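Local coordinates for protein phosphatase (Thermotoga maritima, PDB 1NF2) that probably acts as a magnesium-dependent phosphatase of the haloacid dehalogenase family, with an added substrate-binding domain, at residues Phe175-Phe178 with Leu182-Val185; Ile63-Ala68 with Ile106-Tyr111. All blocks are in the same frame, centred on the assembly; numbering follows the deposited sequence.

Contact 1. Residues Phe175-Phe178 with Leu182-Val185; sequences FKSF and LEIV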
loop_
_atom_site.group_PDB
_atom_site.type_symbol
_atom_site.label_atom_id
_atom_site.label_comp_id
_atom_site.label_asym_id
_atom_site.label_seq_id
_atom_site.Cartn_x
_atom_site.Cartn_y
_atom_site.Cartn_z
ATOM N N PHE A 175 -3.881 14.362 -1.189
ATOM C CA PHE A 175 -4.275 14.288 0.217
ATOM C C PHE A 175 -3.094 14.266 1.178
ATOM O O PHE A 175 -1.975 13.904 0.810
ATOM C CB PHE A 175 -5.150 13.047 0.471
ATOM C CG PHE A 175 -4.407 11.739 0.354
ATOM C CD1 PHE A 175 -4.049 11.233 -0.892
ATOM C CD2 PHE A 175 -4.035 11.032 1.494
ATOM C CE1 PHE A 175 -3.324 10.037 -1.006
ATOM C CE2 PHE A 175 -3.309 9.838 1.395
ATOM C CZ PHE A 175 -2.953 9.340 0.139
ATOM N N LYS A 176 -3.360 14.671 2.414
ATOM C CA LYS A 176 -2.345 14.686 3.454
ATOM C C LYS A 176 -2.301 13.279 4.035
ATOM O O LYS A 176 -3.343 12.716 4.378
ATOM C CB LYS A 176 -2.729 15.678 4.555
ATOM C CG LYS A 176 -2.783 17.132 4.117
ATOM C CD LYS A 176 -1.401 17.756 4.064
ATOM C CE LYS A 176 -0.750 17.782 5.444
ATOM N NZ LYS A 176 -1.585 18.485 6.457
ATOM N N SER A 177 -1.109 12.698 4.123
ATOM C CA SER A 177 -0.983 11.360 4.689
ATOM C C SER A 177 -0.735 11.560 6.176
ATOM O O SER A 177 -1.128 10.740 7.008
ATOM C CB SER A 177 0.185 10.605 4.052
ATOM O OG SER A 177 1.419 11.246 4.316
ATOM N N PHE A 178 -0.085 12.679 6.486
ATOM C CA PHE A 178 0.236 13.075 7.850
ATOM C C PHE A 178 0.475 14.582 7.864
ATOM O O PHE A 178 0.638 15.200 6.814
ATOM C CB PHE A 178 1.473 12.320 8.352
ATOM C CG PHE A 178 1.210 10.872 8.663
ATOM C CD1 PHE A 178 0.203 10.514 9.558
ATOM C CD2 PHE A 178 1.948 9.865 8.049
ATOM C CE1 PHE A 178 -0.069 9.174 9.834
ATOM C CE2 PHE A 178 1.684 8.522 8.319
ATOM C CZ PHE A 178 0.672 8.177 9.214
ATOM N N LEU A 182 2.281 15.473 2.135
ATOM C CA LEU A 182 1.209 15.694 1.163
ATOM C C LEU A 182 1.484 14.740 0.008
ATOM O O LEU A 182 2.587 14.734 -0.548
ATOM C CB LEU A 182 1.256 17.134 0.642
ATOM C CG LEU A 182 -0.043 17.845 0.247
ATOM C CD1 LEU A 182 0.314 19.049 -0.614
ATOM C CD2 LEU A 182 -0.977 16.917 -0.506
ATOM N N GLU A 183 0.489 13.943 -0.356
ATOM C CA GLU A 183 0.665 12.979 -1.435
ATOM C C GLU A 183 -0.214 13.239 -2.644
ATOM O O GLU A 183 -1.351 13.679 -2.511
ATOM C CB GLU A 183 0.367 11.562 -0.938
ATOM C CG GLU A 183 1.303 11.038 0.132
ATOM C CD GLU A 183 1.039 9.568 0.455
ATOM O OE1 GLU A 183 1.149 8.720 -0.459
ATOM O OE2 GLU A 183 0.718 9.260 1.619
ATOM N N ILE A 184 0.334 12.958 -3.822
ATOM C CA ILE A 184 -0.387 13.092 -5.084
ATOM C C ILE A 184 -0.281 11.721 -5.734
ATOM O O ILE A 184 0.824 11.258 -6.026
ATOM C CB ILE A 184 0.259 14.130 -6.034
ATOM C CG1 ILE A 184 0.188 15.531 -5.428
ATOM C CG2 ILE A 184 -0.475 14.135 -7.359
ATOM C CD1 ILE A 184 1.193 15.786 -4.371
ATOM N N VAL A 185 -1.421 11.073 -5.966
ATOM C CA VAL A 185 -1.425 9.737 -6.558
ATOM C C VAL A 185 -2.427 9.563 -7.698
ATOM O O VAL A 185 -3.341 10.379 -7.873
ATOM C CB VAL A 185 -1.730 8.673 -5.478
ATOM C CG1 VAL A 185 -0.648 8.711 -4.391
ATOM C CG2 VAL A 185 -3.118 8.928 -4.873
#
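Phe175 and Glu183 face each other as an antiparallel hydrogen-bonded pair. The Phe175 N donates to Glu183 O (2.9 Å), and Glu183 N returns a nearly linear bond to Phe175 O (2.7 Å, N-H...O angle 172°). Their side chains leave on the same face of the sheet and run side by side. With chi1 at 69°, CG of Phe175 sits between its backbone N and carbonyl carbon, which brings the ring over toward the neighbouring strand. One ring face then rests on Glu183 CB, 4.0 Å from CE1, while the carboxylate lies by the far end of the ring, its plane turned 40° from that of the ring. At the ring edge, Val185 CG2 meets the same CE1 at 4.0 Å. The two strands, 172-178 and 181-186, form a beta hairpin at one margin of the six-stranded sheet of the substrate-binding domain, and 172-178 is one of its two edge strands. Glu183 OE1 forms a salt bridge with Lys147 on the next strand inward, so the extended acid spans the Phe175 ring and that lysine; replacing it with an alanine would probably leave Lys147 without its counter-charge and strip the far end of the ring of its neighbour. Lys176 and Leu182 form the adjacent non-hydrogen-bonded pair, and both point to the opposite face, against helix 154-168. Here the two side chains cross at about a right angle, with Lys176 CD 4.1 Å from Leu182 CG, and the bent lysine chain carries NZ to a salt bridge with Asp158 on that helix. Leu182 CD2 also reaches back to Phe175 O, at 3.4 Å. At Ser177 the chain turns a corner: Ser177 and Phe178 together oppose Tyr181 in a classic beta bulge, and Ser177 OG makes a weak hydrogen bond to Tyr181 O.

Contact 2. Residues Ile63-Ala68 with Ile106-Tyr111; sequences IAYNGA and IDDVLY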
loop_
_atom_site.group_PDB
_atom_site.type_symbol
_atom_site.label_atom_id
_atom_site.label_comp_id
_atom_site.label_asym_id
_atom_site.label_seq_id
_atom_site.Cartn_x
_atom_site.Cartn_y
_atom_site.Cartn_z
ATOM N N ILE A 63 -0.032 -6.702 -3.629
ATOM C CA ILE A 63 -0.675 -5.434 -3.945
ATOM C C ILE A 63 0.141 -4.402 -3.166
ATOM O O ILE A 63 0.233 -4.468 -1.938
ATOM C CB ILE A 63 -2.158 -5.397 -3.486
ATOM C CG1 ILE A 63 -2.974 -6.434 -4.273
ATOM C CG2 ILE A 63 -2.750 -4.001 -3.719
ATOM C CD1 ILE A 63 -4.432 -6.492 -3.885
ATOM N N ALA A 64 0.753 -3.473 -3.895
ATOM C CA ALA A 64 1.598 -2.433 -3.317
ATOM C C ALA A 64 1.108 -1.023 -3.685
ATOM O O ALA A 64 0.194 -0.873 -4.495
ATOM C CB ALA A 64 3.037 -2.634 -3.797
ATOM N N TYR A 65 1.714 0.002 -3.083
ATOM C CA TYR A 65 1.327 1.390 -3.353
ATOM C C TYR A 65 -0.184 1.576 -3.252
ATOM O O TYR A 65 -0.782 2.316 -4.036
ATOM C CB TYR A 65 1.791 1.820 -4.749
ATOM C CG TYR A 65 3.286 2.026 -4.869
ATOM C CD1 TYR A 65 3.899 3.169 -4.358
ATOM C CD2 TYR A 65 4.087 1.079 -5.501
ATOM C CE1 TYR A 65 5.283 3.365 -4.480
ATOM C CE2 TYR A 65 5.461 1.261 -5.625
ATOM C CZ TYR A 65 6.053 2.405 -5.117
ATOM O OH TYR A 65 7.410 2.587 -5.263
ATOM N N ASN A 66 -0.793 0.881 -2.296
ATOM C CA ASN A 66 -2.232 0.980 -2.062
ATOM C C ASN A 66 -3.104 0.724 -3.299
ATOM O O ASN A 66 -4.133 1.378 -3.498
ATOM C CB ASN A 66 -2.556 2.356 -1.467
ATOM C CG ASN A 66 -3.976 2.447 -0.950
ATOM O OD1 ASN A 66 -4.452 1.538 -0.278
ATOM N ND2 ASN A 66 -4.660 3.550 -1.255
ATOM N N GLY A 67 -2.696 -0.227 -4.132
ATOM C CA GLY A 67 -3.491 -0.549 -5.305
ATOM C C GLY A 67 -2.933 -0.214 -6.676
ATOM O O GLY A 67 -3.449 -0.719 -7.681
ATOM N N ALA A 68 -1.888 0.615 -6.733
ATOM C CA ALA A 68 -1.298 1.013 -8.009
ATOM C C ALA A 68 -0.492 -0.116 -8.642
ATOM O O ALA A 68 -0.374 -0.195 -9.868
ATOM C CB ALA A 68 -0.416 2.253 -7.825
ATOM N N ILE A 106 9.606 6.696 -8.688
ATOM C CA ILE A 106 9.751 6.286 -10.078
ATOM C C ILE A 106 10.318 4.883 -10.238
ATOM O O ILE A 106 11.461 4.619 -9.868
ATOM C CB ILE A 106 10.672 7.271 -10.823
ATOM C CG1 ILE A 106 10.060 8.673 -10.769
ATOM C CG2 ILE A 106 10.902 6.802 -12.251
ATOM C CD1 ILE A 106 11.007 9.754 -11.212
ATOM N N ASP A 107 9.518 3.992 -10.813
ATOM C CA ASP A 107 9.943 2.616 -11.023
ATOM C C ASP A 107 10.441 1.972 -9.741
ATOM O O ASP A 107 11.461 1.285 -9.729
ATOM C CB ASP A 107 11.030 2.557 -12.092
ATOM C CG ASP A 107 10.505 2.040 -13.410
ATOM O OD1 ASP A 107 10.209 0.827 -13.483
ATOM O OD2 ASP A 107 10.375 2.841 -14.362
ATOM N N ASP A 108 9.718 2.232 -8.657
ATOM C CA ASP A 108 10.031 1.664 -7.352
ATOM C C ASP A 108 11.294 2.190 -6.679
ATOM O O ASP A 108 11.969 1.459 -5.956
ATOM C CB ASP A 108 10.087 0.138 -7.464
ATOM C CG ASP A 108 9.470 -0.552 -6.269
ATOM O OD1 ASP A 108 8.539 0.027 -5.669
ATOM O OD2 ASP A 108 9.902 -1.675 -5.942
ATOM N N VAL A 109 11.606 3.462 -6.919
ATOM C CA VAL A 109 12.766 4.109 -6.304
ATOM C C VAL A 109 12.348 5.515 -5.873
ATOM O O VAL A 109 11.727 6.247 -6.643
ATOM C CB VAL A 109 13.961 4.218 -7.287
ATOM C CG1 VAL A 109 15.143 4.908 -6.603
ATOM C CG2 VAL A 109 14.375 2.833 -7.763
ATOM N N LEU A 110 12.665 5.883 -4.636
ATOM C CA LEU A 110 12.304 7.203 -4.134
ATOM C C LEU A 110 13.420 8.177 -4.478
ATOM O O LEU A 110 14.585 7.934 -4.150
ATOM C CB LEU A 110 12.117 7.181 -2.611
ATOM C CG LEU A 110 11.099 8.142 -1.985
ATOM C CD1 LEU A 110 11.366 8.238 -0.492
ATOM C CD2 LEU A 110 11.183 9.515 -2.615
ATOM N N TYR A 111 13.059 9.269 -5.149
ATOM C CA TYR A 111 14.020 10.302 -5.530
ATOM C C TYR A 111 13.629 11.613 -4.859
ATOM O O TYR A 111 12.453 11.864 -4.605
ATOM C CB TYR A 111 14.011 10.524 -7.046
ATOM C CG TYR A 111 14.558 9.387 -7.875
ATOM C CD1 TYR A 111 15.902 9.343 -8.234
ATOM C CD2 TYR A 111 13.721 8.367 -8.327
ATOM C CE1 TYR A 111 16.399 8.313 -9.030
ATOM C CE2 TYR A 111 14.205 7.334 -9.119
ATOM C CZ TYR A 111 15.540 7.312 -9.468
ATOM O OH TYR A 111 16.014 6.289 -10.260
HETATM O O HOH W 1 7.168 3.464 -7.892
#
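The Tyr65 hydroxyl donates a hydrogen bond to Asp108 OD1 (2.8 Å), and this pair alone brings the two segments into direct contact. OD1 accepts through its anti lone pair, on the side away from OD2. It lies near the plane of the tyrosine ring, at its edge, and is also 3.3 Å from Tyr65 CE2; the carboxylate plane is turned 65° from the ring. Tyr65 CG stands beside its own backbone N, anti to the carbonyl carbon (chi1 -72°), which directs the long side chain across to Asp108 although the two CA atoms are 9.6 Å apart. Around the polar tip the fit is close: Asp108 CA approaches the same hydroxyl to 3.5 Å, and Met44 and Thr146 pack against the tyrosine. Each end of the bond is carried by a tight turn. Tyr65 and Asn66 have left-handed backbone angles just after strand 62-64 of the catalytic core, and Gly67 N closes back on Ala64 O. Asp107 and Asp108 are the central residues of a type I' turn joining strands 102-105 and 110-112 of the substrate-binding domain, so the contact bridges the two domains. On the core side Asp108 has further partners: OD1 also accepts from Leu45 N, while OD2 takes a weak bond from Val46 N, both at the start of helix 45-55, where the helix end is likely to favour the negative charge. The contact is looser beside this direct bond, where a water mediates. Asp108 N donates to it (2.9 Å), and the water in turn gives a weak bond to Tyr65 OH. Farther out, at the exposed Asp107 and the partly exposed Val109, the CA-CB bonds point away from the core segment.

Both contacts reach the six-stranded sheet of the substrate-binding domain, but in different ways. Contact 1 lies wholly within that sheet, pairing an edge strand with the next one in; it is a surface contact, built on strand pairing with aromatic and aliphatic packing and with charges settled by nearby lysine and aspartate partners. Contact 2 is partly buried and joins separate domains, setting a hairpin turn of the sheet against the core that carries the magnesium site. It buries far less area, 86 Å² against 326 Å², and relies on one side-chain bond and a water. Their centres are 14 Å apart and they do not touch.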